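Local coordinates for nucleoprotein (Schmallenberg virus, PDB 4JNG), which encapsidates the viral RNA genome as a homotetramer-forming nucleoprotein, shielding it from nucleases in the helical nucleocapsid that serves as template for transcription and replication, at residues V22-F27 with L100-A105; G32-F37 with G67-T72; A116-Q121 with C132-G137; L142-G147 with L160-H165. One frame throughout, in Å; residues are numbered along the deposited sequence.

Contact 1 of 4, residues V22-F27 with L100-A105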
loop_
_atom_site.group_PDB
_atom_site.type_symbol
_atom_site.label_atom_id
_atom_site.label_comp_id
_atom_site.label_asym_id
_atom_site.label_seq_id
_atom_site.Cartn_x
_atom_site.Cartn_y
_atom_site.Cartn_z
ATOM N N VAL B 22 -36.571 -11.376 -6.627
ATOM C CA VAL B 22 -36.994 -10.963 -7.964
ATOM C C VAL B 22 -35.805 -10.904 -8.921
ATOM O O VAL B 22 -35.933 -11.276 -10.089
ATOM C CB VAL B 22 -37.744 -9.612 -7.949
ATOM C CG1 VAL B 22 -37.964 -9.085 -9.362
ATOM C CG2 VAL B 22 -39.077 -9.773 -7.237
ATOM N N GLY B 23 -34.655 -10.451 -8.431
ATOM C CA GLY B 23 -33.431 -10.462 -9.226
ATOM C C GLY B 23 -33.048 -11.882 -9.644
ATOM O O GLY B 23 -32.658 -12.127 -10.790
ATOM N N TYR B 24 -33.159 -12.811 -8.703
ATOM C CA TYR B 24 -32.838 -14.212 -8.948
ATOM C C TYR B 24 -33.699 -14.793 -10.059
ATOM O O TYR B 24 -33.197 -15.431 -10.983
ATOM C CB TYR B 24 -33.032 -15.011 -7.667
ATOM C CG TYR B 24 -32.948 -16.510 -7.835
ATOM C CD1 TYR B 24 -31.754 -17.117 -8.207
ATOM C CD2 TYR B 24 -34.055 -17.318 -7.601
ATOM C CE1 TYR B 24 -31.664 -18.481 -8.348
ATOM C CE2 TYR B 24 -33.976 -18.690 -7.738
ATOM C CZ TYR B 24 -32.775 -19.262 -8.124
ATOM O OH TYR B 24 -32.653 -20.606 -8.253
ATOM N N VAL B 25 -34.998 -14.551 -9.969
ATOM C CA VAL B 25 -35.939 -15.084 -10.933
ATOM C C VAL B 25 -35.697 -14.467 -12.307
ATOM O O VAL B 25 -35.795 -15.165 -13.310
ATOM C CB VAL B 25 -37.394 -14.905 -10.470
ATOM C CG1 VAL B 25 -38.361 -15.410 -11.531
ATOM C CG2 VAL B 25 -37.616 -15.663 -9.173
ATOM N N ALA B 26 -35.338 -13.181 -12.352
ATOM C CA ALA B 26 -34.988 -12.535 -13.626
ATOM C C ALA B 26 -33.719 -13.130 -14.235
ATOM O O ALA B 26 -33.589 -13.222 -15.456
ATOM C CB ALA B 26 -34.827 -11.036 -13.441
ATOM N N PHE B 27 -32.785 -13.518 -13.374
ATOM C CA PHE B 27 -31.544 -14.149 -13.801
ATOM C C PHE B 27 -31.820 -15.544 -14.370
ATOM O O PHE B 27 -31.225 -15.938 -15.383
ATOM C CB PHE B 27 -30.578 -14.208 -12.617
ATOM C CG PHE B 27 -29.378 -15.076 -12.826
ATOM C CD1 PHE B 27 -28.266 -14.599 -13.499
ATOM C CD2 PHE B 27 -29.338 -16.355 -12.299
ATOM C CE1 PHE B 27 -27.145 -15.389 -13.663
ATOM C CE2 PHE B 27 -28.221 -17.158 -12.463
ATOM C CZ PHE B 27 -27.122 -16.674 -13.150
ATOM N N LEU B 100 -26.192 -18.076 -8.632
ATOM C CA LEU B 100 -25.716 -19.409 -9.057
ATOM C C LEU B 100 -25.691 -20.406 -7.904
ATOM O O LEU B 100 -26.079 -21.560 -8.074
ATOM C CB LEU B 100 -24.338 -19.344 -9.726
ATOM C CG LEU B 100 -24.250 -18.811 -11.158
ATOM C CD1 LEU B 100 -22.791 -18.610 -11.544
ATOM C CD2 LEU B 100 -24.930 -19.728 -12.179
ATOM N N ALA B 101 -25.235 -19.962 -6.738
ATOM C CA ALA B 101 -25.296 -20.781 -5.521
ATOM C C ALA B 101 -26.734 -21.192 -5.203
ATOM O O ALA B 101 -27.001 -22.350 -4.891
ATOM C CB ALA B 101 -24.688 -20.039 -4.339
ATOM N N ARG B 102 -27.647 -20.233 -5.294
ATOM C CA ARG B 102 -29.057 -20.474 -5.067
ATOM C C ARG B 102 -29.637 -21.432 -6.114
ATOM O O ARG B 102 -30.476 -22.268 -5.792
ATOM C CB ARG B 102 -29.815 -19.144 -5.079
ATOM C CG ARG B 102 -31.326 -19.246 -5.147
ATOM C CD ARG B 102 -31.943 -19.736 -3.858
ATOM N NE ARG B 102 -32.944 -18.771 -3.420
ATOM C CZ ARG B 102 -34.198 -18.710 -3.857
ATOM N NH1 ARG B 102 -34.677 -19.578 -4.746
ATOM N NH2 ARG B 102 -34.987 -17.767 -3.391
ATOM N N TRP B 103 -29.202 -21.290 -7.362
ATOM C CA TRP B 103 -29.642 -22.188 -8.425
ATOM C C TRP B 103 -29.204 -23.625 -8.130
ATOM O O TRP B 103 -30.003 -24.545 -8.257
ATOM C CB TRP B 103 -29.130 -21.721 -9.786
ATOM C CG TRP B 103 -29.403 -22.694 -10.887
ATOM C CD1 TRP B 103 -30.589 -22.899 -11.522
ATOM C CD2 TRP B 103 -28.475 -23.609 -11.464
ATOM N NE1 TRP B 103 -30.459 -23.884 -12.473
ATOM C CE2 TRP B 103 -29.170 -24.344 -12.454
ATOM C CE3 TRP B 103 -27.123 -23.889 -11.241
ATOM C CZ2 TRP B 103 -28.556 -25.331 -13.223
ATOM C CZ3 TRP B 103 -26.512 -24.867 -12.004
ATOM C CH2 TRP B 103 -27.232 -25.584 -12.982
ATOM N N ILE B 104 -27.952 -23.797 -7.706
ATOM C CA ILE B 104 -27.427 -25.122 -7.379
ATOM C C ILE B 104 -28.252 -25.747 -6.263
ATOM O O ILE B 104 -28.652 -26.916 -6.354
ATOM C CB ILE B 104 -25.939 -25.086 -6.958
ATOM C CG1 ILE B 104 -25.049 -24.659 -8.131
ATOM C CG2 ILE B 104 -25.478 -26.459 -6.474
ATOM C CD1 ILE B 104 -23.674 -24.186 -7.707
ATOM N N ALA B 105 -28.501 -24.964 -5.214
ATOM C CA ALA B 105 -29.262 -25.432 -4.069
ATOM C C ALA B 105 -30.696 -25.792 -4.455
ATOM O O ALA B 105 -31.217 -26.824 -4.011
ATOM C CB ALA B 105 -29.245 -24.394 -2.956
#

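Contact 2 of 4, residues G32-F37 with G67-T72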
loop_
_atom_site.group_PDB
_atom_site.type_symbol
_atom_site.label_atom_id
_atom_site.label_comp_id
_atom_site.label_asym_id
_atom_site.label_seq_id
_atom_site.Cartn_x
_atom_site.Cartn_y
_atom_site.Cartn_z
ATOM N N GLY B 32 -31.308 -19.210 -17.388
ATOM C CA GLY B 32 -31.630 -20.493 -16.764
ATOM C C GLY B 32 -31.506 -21.698 -17.675
ATOM O O GLY B 32 -31.017 -22.744 -17.251
ATOM N N GLN B 33 -31.931 -21.556 -18.928
ATOM C CA GLN B 33 -31.874 -22.673 -19.874
ATOM C C GLN B 33 -30.440 -23.018 -20.251
ATOM O O GLN B 33 -30.195 -24.096 -20.777
ATOM C CB GLN B 33 -32.683 -22.373 -21.140
ATOM C CG GLN B 33 -34.173 -22.184 -20.891
ATOM C CD GLN B 33 -34.835 -23.435 -20.354
ATOM O OE1 GLN B 33 -34.932 -23.627 -19.141
ATOM N NE2 GLN B 33 -35.280 -24.305 -21.252
ATOM N N GLN B 34 -29.499 -22.113 -19.983
ATOM C CA GLN B 34 -28.102 -22.339 -20.343
ATOM C C GLN B 34 -27.243 -22.876 -19.205
ATOM O O GLN B 34 -26.078 -23.216 -19.418
ATOM C CB GLN B 34 -27.472 -21.054 -20.869
ATOM C CG GLN B 34 -28.193 -20.431 -22.049
ATOM C CD GLN B 34 -27.536 -19.155 -22.542
ATOM O OE1 GLN B 34 -28.185 -18.113 -22.635
ATOM N NE2 GLN B 34 -26.245 -19.222 -22.850
ATOM N N LEU B 35 -27.787 -22.939 -17.992
ATOM C CA LEU B 35 -26.971 -23.316 -16.840
ATOM C C LEU B 35 -26.820 -24.825 -16.699
ATOM O O LEU B 35 -27.744 -25.585 -16.966
ATOM C CB LEU B 35 -27.562 -22.751 -15.559
ATOM C CG LEU B 35 -27.577 -21.233 -15.482
ATOM C CD1 LEU B 35 -28.393 -20.824 -14.277
ATOM C CD2 LEU B 35 -26.163 -20.676 -15.421
ATOM N N ASN B 36 -25.629 -25.236 -16.287
ATOM C CA ASN B 36 -25.376 -26.595 -15.833
ATOM C C ASN B 36 -24.251 -26.528 -14.812
ATOM O O ASN B 36 -23.641 -25.479 -14.647
ATOM C CB ASN B 36 -25.010 -27.518 -16.999
ATOM C CG ASN B 36 -23.793 -27.044 -17.763
ATOM O OD1 ASN B 36 -22.667 -27.118 -17.274
ATOM N ND2 ASN B 36 -24.013 -26.563 -18.979
ATOM N N PHE B 37 -23.961 -27.643 -14.155
ATOM C CA PHE B 37 -22.962 -27.668 -13.093
ATOM C C PHE B 37 -21.535 -27.403 -13.568
ATOM O O PHE B 37 -20.697 -26.982 -12.775
ATOM C CB PHE B 37 -23.014 -28.996 -12.327
ATOM C CG PHE B 37 -24.305 -29.239 -11.584
ATOM C CD1 PHE B 37 -25.176 -28.205 -11.275
ATOM C CD2 PHE B 37 -24.629 -30.518 -11.161
ATOM C CE1 PHE B 37 -26.347 -28.443 -10.581
ATOM C CE2 PHE B 37 -25.801 -30.758 -10.467
ATOM C CZ PHE B 37 -26.660 -29.722 -10.175
ATOM N N GLY B 67 -17.476 -21.314 -18.833
ATOM C CA GLY B 67 -17.836 -22.623 -19.403
ATOM C C GLY B 67 -18.773 -22.497 -20.588
ATOM O O GLY B 67 -19.784 -23.192 -20.672
ATOM N N GLY B 68 -18.456 -21.572 -21.490
ATOM C CA GLY B 68 -19.205 -21.421 -22.733
ATOM C C GLY B 68 -20.435 -20.536 -22.679
ATOM O O GLY B 68 -20.964 -20.174 -23.729
ATOM N N VAL B 69 -20.899 -20.179 -21.479
ATOM C CA VAL B 69 -22.086 -19.332 -21.342
ATOM C C VAL B 69 -21.654 -17.886 -21.074
ATOM O O VAL B 69 -20.891 -17.640 -20.139
ATOM C CB VAL B 69 -23.000 -19.820 -20.198
ATOM C CG1 VAL B 69 -24.205 -18.902 -20.055
ATOM C CG2 VAL B 69 -23.456 -21.249 -20.469
ATOM N N LYS B 70 -22.164 -16.953 -21.884
ATOM C CA LYS B 70 -21.804 -15.529 -21.808
ATOM C C LYS B 70 -22.776 -14.704 -20.963
ATOM O O LYS B 70 -23.968 -14.675 -21.249
ATOM C CB LYS B 70 -21.756 -14.899 -23.206
ATOM C CG LYS B 70 -21.278 -13.444 -23.164
ATOM C CD LYS B 70 -21.483 -12.717 -24.481
ATOM C CE LYS B 70 -20.182 -12.557 -25.247
ATOM N NZ LYS B 70 -20.431 -12.366 -26.701
ATOM N N PHE B 71 -22.240 -13.991 -19.975
ATOM C CA PHE B 71 -23.024 -13.163 -19.055
ATOM C C PHE B 71 -22.646 -11.694 -19.191
ATOM O O PHE B 71 -21.466 -11.364 -19.255
ATOM C CB PHE B 71 -22.744 -13.577 -17.616
ATOM C CG PHE B 71 -23.131 -14.986 -17.305
ATOM C CD1 PHE B 71 -22.271 -16.035 -17.598
ATOM C CD2 PHE B 71 -24.349 -15.264 -16.701
ATOM C CE1 PHE B 71 -22.631 -17.344 -17.320
ATOM C CE2 PHE B 71 -24.714 -16.569 -16.419
ATOM C CZ PHE B 71 -23.854 -17.609 -16.728
ATOM N N THR B 72 -23.646 -10.817 -19.214
ATOM C CA THR B 72 -23.403 -9.382 -19.158
ATOM C C THR B 72 -23.345 -8.964 -17.696
ATOM O O THR B 72 -24.327 -9.095 -16.963
ATOM C CB THR B 72 -24.478 -8.583 -19.907
ATOM O OG1 THR B 72 -24.364 -8.864 -21.306
ATOM C CG2 THR B 72 -24.287 -7.078 -19.701
HETATM O O HOH W 1 -25.953 -16.289 -22.749
HETATM O O HOH W 2 -23.564 -17.648 -24.071
#

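Contact 3 of 4, residues A116-Q121 with C132-G137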
loop_
_atom_site.group_PDB
_atom_site.type_symbol
_atom_site.label_atom_id
_atom_site.label_comp_id
_atom_site.label_asym_id
_atom_site.label_seq_id
_atom_site.Cartn_x
_atom_site.Cartn_y
_atom_site.Cartn_z
ATOM N N ALA B 116 -25.725 -35.538 -5.932
ATOM C CA ALA B 116 -24.548 -36.375 -6.166
ATOM C C ALA B 116 -23.639 -35.820 -7.267
ATOM O O ALA B 116 -22.415 -35.808 -7.112
ATOM C CB ALA B 116 -24.957 -37.815 -6.478
ATOM N N GLU B 117 -24.219 -35.347 -8.366
ATOM C CA GLU B 117 -23.394 -34.765 -9.441
ATOM C C GLU B 117 -22.829 -33.383 -9.071
ATOM O O GLU B 117 -21.654 -33.108 -9.337
ATOM C CB GLU B 117 -24.098 -34.742 -10.810
ATOM C CG GLU B 117 -25.557 -34.319 -10.840
ATOM C CD GLU B 117 -26.171 -34.425 -12.230
ATOM O OE1 GLU B 117 -27.370 -34.110 -12.389
ATOM O OE2 GLU B 117 -25.463 -34.836 -13.173
ATOM N N ALA B 118 -23.634 -32.525 -8.448
ATOM C CA ALA B 118 -23.112 -31.232 -7.984
ATOM C C ALA B 118 -21.904 -31.478 -7.096
ATOM O O ALA B 118 -20.867 -30.856 -7.271
ATOM C CB ALA B 118 -24.165 -30.443 -7.229
ATOM N N SER B 119 -22.036 -32.434 -6.181
ATOM C CA SER B 119 -20.972 -32.758 -5.227
ATOM C C SER B 119 -19.679 -33.241 -5.891
ATOM O O SER B 119 -18.593 -33.044 -5.343
ATOM C CB SER B 119 -21.465 -33.778 -4.190
ATOM O OG SER B 119 -21.579 -35.086 -4.742
ATOM N N ALA B 120 -19.790 -33.849 -7.072
ATOM C CA ALA B 120 -18.621 -34.356 -7.788
ATOM C C ALA B 120 -17.988 -33.338 -8.738
ATOM O O ALA B 120 -16.808 -33.456 -9.056
ATOM C CB ALA B 120 -18.972 -35.638 -8.536
ATOM N N GLN B 121 -18.753 -32.333 -9.167
ATOM C CA GLN B 121 -18.259 -31.325 -10.116
ATOM C C GLN B 121 -17.889 -29.970 -9.496
ATOM O O GLN B 121 -16.897 -29.362 -9.896
ATOM C CB GLN B 121 -19.305 -31.068 -11.192
ATOM C CG GLN B 121 -19.504 -32.193 -12.177
ATOM C CD GLN B 121 -20.646 -31.880 -13.109
ATOM O OE1 GLN B 121 -21.803 -32.163 -12.805
ATOM N NE2 GLN B 121 -20.332 -31.259 -14.237
ATOM N N CYS B 132 -15.008 -27.482 5.279
ATOM C CA CYS B 132 -16.445 -27.728 5.063
ATOM C C CYS B 132 -16.764 -29.023 4.288
ATOM O O CYS B 132 -17.202 -29.997 4.889
ATOM C CB CYS B 132 -17.134 -26.509 4.437
ATOM S SG CYS B 132 -18.935 -26.484 4.639
ATOM N N THR B 133 -16.536 -29.041 2.977
ATOM C CA THR B 133 -16.946 -30.158 2.089
ATOM C C THR B 133 -18.460 -30.361 1.947
ATOM O O THR B 133 -19.251 -30.002 2.822
ATOM C CB THR B 133 -16.312 -31.530 2.457
ATOM O OG1 THR B 133 -16.806 -31.991 3.723
ATOM C CG2 THR B 133 -14.795 -31.446 2.486
ATOM N N TRP B 134 -18.844 -30.973 0.829
ATOM C CA TRP B 134 -20.245 -31.296 0.544
ATOM C C TRP B 134 -20.843 -32.208 1.609
ATOM O O TRP B 134 -22.064 -32.290 1.743
ATOM C CB TRP B 134 -20.369 -31.971 -0.823
ATOM C CG TRP B 134 -20.279 -31.039 -2.002
ATOM C CD1 TRP B 134 -19.158 -30.709 -2.707
ATOM C CD2 TRP B 134 -21.364 -30.346 -2.631
ATOM N NE1 TRP B 134 -19.475 -29.848 -3.734
ATOM C CE2 TRP B 134 -20.823 -29.611 -3.710
ATOM C CE3 TRP B 134 -22.741 -30.277 -2.391
ATOM C CZ2 TRP B 134 -21.614 -28.811 -4.544
ATOM C CZ3 TRP B 134 -23.526 -29.484 -3.221
ATOM C CH2 TRP B 134 -22.959 -28.761 -4.282
ATOM N N ALA B 135 -19.970 -32.890 2.350
ATOM C CA ALA B 135 -20.357 -33.757 3.460
ATOM C C ALA B 135 -21.212 -33.055 4.500
ATOM O O ALA B 135 -22.127 -33.656 5.061
ATOM C CB ALA B 135 -19.117 -34.337 4.122
ATOM N N ASP B 136 -20.918 -31.782 4.751
ATOM C CA ASP B 136 -21.657 -30.998 5.744
ATOM C C ASP B 136 -23.029 -30.537 5.248
ATOM O O ASP B 136 -23.726 -29.802 5.951
ATOM C CB ASP B 136 -20.822 -29.791 6.188
ATOM C CG ASP B 136 -19.622 -30.189 7.033
ATOM O OD1 ASP B 136 -19.780 -31.028 7.949
ATOM O OD2 ASP B 136 -18.521 -29.652 6.797
ATOM N N GLY B 137 -23.422 -30.969 4.049
ATOM C CA GLY B 137 -24.717 -30.603 3.492
ATOM C C GLY B 137 -24.604 -29.427 2.545
ATOM O O GLY B 137 -23.748 -28.550 2.714
#

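Contact 4 of 4, residues L142-G147 with L160-H165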
loop_
_atom_site.group_PDB
_atom_site.type_symbol
_atom_site.label_atom_id
_atom_site.label_comp_id
_atom_site.label_asym_id
_atom_site.label_seq_id
_atom_site.Cartn_x
_atom_site.Cartn_y
_atom_site.Cartn_z
ATOM N N LEU B 142 -22.592 -24.398 0.254
ATOM C CA LEU B 142 -22.900 -23.362 -0.720
ATOM C C LEU B 142 -23.129 -22.029 -0.027
ATOM O O LEU B 142 -22.960 -20.980 -0.641
ATOM C CB LEU B 142 -24.129 -23.732 -1.544
ATOM C CG LEU B 142 -24.015 -24.978 -2.417
ATOM C CD1 LEU B 142 -25.379 -25.278 -3.001
ATOM C CD2 LEU B 142 -22.985 -24.808 -3.524
ATOM N N GLY B 143 -23.503 -22.080 1.248
ATOM C CA GLY B 143 -23.640 -20.876 2.074
ATOM C C GLY B 143 -22.375 -20.041 2.181
ATOM O O GLY B 143 -22.436 -18.866 2.553
ATOM N N PHE B 144 -21.233 -20.642 1.861
ATOM C CA PHE B 144 -19.951 -19.936 1.829
ATOM C C PHE B 144 -19.771 -19.051 0.590
ATOM O O PHE B 144 -18.848 -18.234 0.548
ATOM C CB PHE B 144 -18.788 -20.938 1.900
ATOM C CG PHE B 144 -18.405 -21.334 3.300
ATOM C CD1 PHE B 144 -17.609 -20.498 4.079
ATOM C CD2 PHE B 144 -18.819 -22.546 3.837
ATOM C CE1 PHE B 144 -17.247 -20.860 5.364
ATOM C CE2 PHE B 144 -18.460 -22.909 5.126
ATOM C CZ PHE B 144 -17.675 -22.063 5.891
ATOM N N ALA B 145 -20.624 -19.208 -0.421
ATOM C CA ALA B 145 -20.479 -18.429 -1.650
ATOM C C ALA B 145 -20.693 -16.933 -1.403
ATOM O O ALA B 145 -21.564 -16.551 -0.622
ATOM C CB ALA B 145 -21.447 -18.917 -2.711
ATOM N N PRO B 146 -19.904 -16.076 -2.072
ATOM C CA PRO B 146 -20.260 -14.654 -2.007
ATOM C C PRO B 146 -21.646 -14.469 -2.611
ATOM O O PRO B 146 -21.986 -15.151 -3.597
ATOM C CB PRO B 146 -19.192 -13.973 -2.872
ATOM C CG PRO B 146 -18.063 -14.939 -2.926
ATOM C CD PRO B 146 -18.667 -16.304 -2.834
ATOM N N GLY B 147 -22.451 -13.601 -2.002
ATOM C CA GLY B 147 -23.817 -13.362 -2.446
ATOM C C GLY B 147 -24.866 -14.308 -1.888
ATOM O O GLY B 147 -26.051 -14.070 -2.074
ATOM N N LEU B 160 -25.017 -15.794 7.343
ATOM C CA LEU B 160 -25.032 -14.889 8.491
ATOM C C LEU B 160 -24.053 -15.311 9.575
ATOM O O LEU B 160 -23.240 -14.505 10.023
ATOM C CB LEU B 160 -26.435 -14.801 9.097
ATOM C CG LEU B 160 -26.533 -14.076 10.446
ATOM C CD1 LEU B 160 -26.044 -12.641 10.347
ATOM C CD2 LEU B 160 -27.962 -14.132 10.957
ATOM N N VAL B 161 -24.146 -16.570 9.997
ATOM C CA VAL B 161 -23.320 -17.065 11.100
ATOM C C VAL B 161 -21.884 -17.345 10.649
ATOM O O VAL B 161 -20.950 -17.176 11.432
ATOM C CB VAL B 161 -23.942 -18.295 11.811
ATOM C CG1 VAL B 161 -25.350 -17.973 12.295
ATOM C CG2 VAL B 161 -23.949 -19.535 10.920
ATOM N N ILE B 162 -21.704 -17.755 9.393
ATOM C CA ILE B 162 -20.359 -17.875 8.803
ATOM C C ILE B 162 -19.593 -16.549 8.901
ATOM O O ILE B 162 -18.372 -16.537 9.074
ATOM C CB ILE B 162 -20.416 -18.319 7.326
ATOM C CG1 ILE B 162 -20.769 -19.812 7.227
ATOM C CG2 ILE B 162 -19.075 -18.073 6.629
ATOM C CD1 ILE B 162 -21.149 -20.276 5.831
ATOM N N GLU B 163 -20.313 -15.440 8.769
ATOM C CA GLU B 163 -19.695 -14.122 8.838
ATOM C C GLU B 163 -19.409 -13.731 10.285
ATOM O O GLU B 163 -18.354 -13.167 10.578
ATOM C CB GLU B 163 -20.577 -13.080 8.160
ATOM C CG GLU B 163 -19.793 -12.088 7.321
ATOM C CD GLU B 163 -20.412 -11.870 5.953
ATOM O OE1 GLU B 163 -19.991 -12.555 4.998
ATOM O OE2 GLU B 163 -21.322 -11.023 5.838
ATOM N N MET B 164 -20.345 -14.038 11.183
ATOM C CA MET B 164 -20.122 -13.835 12.613
ATOM C C MET B 164 -18.831 -14.531 13.022
ATOM O O MET B 164 -17.929 -13.898 13.569
ATOM C CB MET B 164 -21.301 -14.359 13.447
ATOM C CG MET B 164 -22.472 -13.394 13.542
ATOM S SD MET B 164 -23.862 -14.059 14.481
ATOM C CE MET B 164 -24.985 -12.666 14.464
ATOM N N HIS B 165 -18.739 -15.827 12.722
ATOM C CA HIS B 165 -17.535 -16.607 13.008
ATOM C C HIS B 165 -16.275 -16.010 12.379
ATOM O O HIS B 165 -15.191 -16.135 12.945
ATOM C CB HIS B 165 -17.704 -18.067 12.559
ATOM C CG HIS B 165 -18.608 -18.869 13.445
ATOM N ND1 HIS B 165 -18.277 -19.192 14.743
ATOM C CD2 HIS B 165 -19.829 -19.412 13.222
ATOM C CE1 HIS B 165 -19.255 -19.899 15.283
ATOM N NE2 HIS B 165 -20.208 -20.048 14.380
#

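Contact 1 of 4, residues V22-F27 with L100-A105
One face of the Tyr24 ring is covered by the side chain of Arg102, whose CG sits 3.5 Å from the ring centroid, 22° off the normal, in a CH-pi contact displaced toward the CE1-CZ side. Farther along the same side chain the guanidinium meets the ring off-centre: Arg102 CZ lies 4.4 Å from the Tyr24 centroid in a cation-pi pair, with the two planes inclined at 46°, and NH1 comes within 3.2 Å of Tyr24 CE2. The bends at chi2 and chi3 fold the arginine back over the tyrosine. Glu21 and Asp106 both form salt bridges with this guanidinium. Such packing joins helices 20-31 and 93-110 of the mostly helical nucleoprotein, whose short segments cross at -76° with their axes 10.8 Å apart, a spacing filled by long side chains. At the far end of the tyrosine, Tyr24 OH stands 3.4 Å from Trp103 CA, near the plane of the indole at its edge, and makes a weak hydrogen bond to Asp106. Phe27 is met at its edge, in the ring plane, by Leu100, whose CD2 lies 3.9 Å from Phe27 CZ.

Contact 2 of 4, residues G32-F37 with G67-T72
The beta hairpin of strands 61-66 and 69-74 is joined here, at the start of its second strand, to the loop that links helix 20-31 to helix 37-45. Val69, the first residue of that strand, presents both methyls to Gln34. Val69 CG2 rests 3.4 Å from the backbone O of Gln34, while CG1 approaches the amide end, 3.5 Å from Gln34 NE2. Beyond CG the glutamine chain is extended (chi2 180°), which carries its amide along the valine toward the backbone of Lys70. Two waters bridge the remaining gap. Water 1 donates to Gln34 OE1 at 2.9 Å and to Lys70 O at 3.0 Å; water 2 accepts from Lys70 N at 2.7 Å and, weakly, from Gln34 NE2. Deeper in, Leu35 and Phe71 cross at about a right angle, with Leu35 CD2 set at the edge of the ring near its plane, 4.1 Å from Phe71 CZ. Phe27 of helix 20-31 touches both of these side chains, and Tyr31 meets the Phe71 ring. Gly67, in the hairpin turn, makes backbone hydrogen bonds to a second subunit. Where the loop ends, Asn36 is the N-cap of helix 37-45, its OD1 accepting from Val39 N. No direct hydrogen bond joins the two segments, so their polar link runs through water: the Gln34 amide supplies both an acceptor and a donor side to the solvent molecules that serve Lys70 N and O, while the apolar pairs bring the loop against the strand.

Contact 3 of 4, residues A116-Q121 with C132-G137
Trp134 reaches across to the last turns of helix 112-121 and lays one face of its indole on the backbone of Ala118 and Ser119. Trp134 CB starts the contact 4.0 Å from Ser119 CB. With CG turned anti to the carbonyl carbon (chi1 -77°), the ring projects onto the helix, and Trp134 CG itself lies 3.7 Å from Ser119 CB. The five-membered ring of Trp134 is centred beneath Ser119 CA, 3.4 Å from its centroid and only 6° off the normal, a CH-pi contact made by a backbone carbon. CD1 and NE1 pass near Ser119 O, but the indole N-H is hydrogen-bonded to Ile122 O, just beyond the helix, which helps to fix the rotation of the ring. On the six-membered ring, Trp134 CZ2 meets Ala118 O at 3.5 Å and Trp134 CH2, at the far end, touches Ala118 CB at 3.6 Å. Ser119 OG turns away to its own helix, donating to Ala116 O at 2.6 Å from above the carbonyl plane. Tyr141 and Leu142 of helix 138-142, together with Ile104 of helix 93-110, also pack on the tryptophan. A 3-10 turn, 134-136, thus lodges its aromatic first residue against the end of a helix, folding the connection to helix 138-142 back onto helix 112-121.

Contact 4 of 4, residues L142-G147 with L160-H165
Ile162 points its CD1 methyl straight at the middle of the Phe144 ring. Ile162 CD1 is 3.6 Å from the Phe144 ring centroid and only 4° off the normal, a CH-pi contact over the face. Accordingly, Ile162 CD1 is 3.8 to 4.0 Å from all six ring carbons of Phe144. The two side chains cross at about a right angle, the isoleucine arriving end-on and the phenyl lying across its path. The second branch of Ile162 lies nearer the rim: Ile162 CG2 is 3.6 Å from Phe144 CE1. At chi1 -74° CG1 is anti to the carbonyl carbon and CG2 anti to the backbone N; an extended chi2 (167°) then carries CD1 over the ring. Ile162 CD1 also touches the backbone, at 3.8 Å from Gly143 O.

Gly143 and Phe144 are the two central residues of a type I beta turn from Leu142 to Ala145, closed by the bond from Ala145 N to Leu142 O at 2.9 Å. This turn leads the chain out of helix 138-142 and sets the phenyl against helix 158-168. Cys132 and Ala127 also touch Phe144. Around the pair, Leu142 and Ala145 pack on helix 93-110, whereas Val161 and His165, on helix 158-168, face helix 198-209; Arg166, an RNA-binding residue, follows directly on that same helix.

From the N terminus, helix 20-31 leads into the loop 32-37, which contact 2 joins to strand 69-74; that loop closure is nested inside the longer one made when contact 1 brings helix 20-31 to helix 93-110. Contacts 1 and 2 also touch directly, with Trp103 lying on Leu35, Asn36 and Phe37. Contact 3 follows in series, tying the end of helix 112-121 to the 3-10 turn before helix 138-142, and contact 4 closes last, between the turn after that helix and helix 158-168. Ile104 of helix 93-110 packs on Ala118, Trp134 and Leu142, so this helix connects contact 1 with both later contacts, while Phe37 joins contact 2 to contact 3.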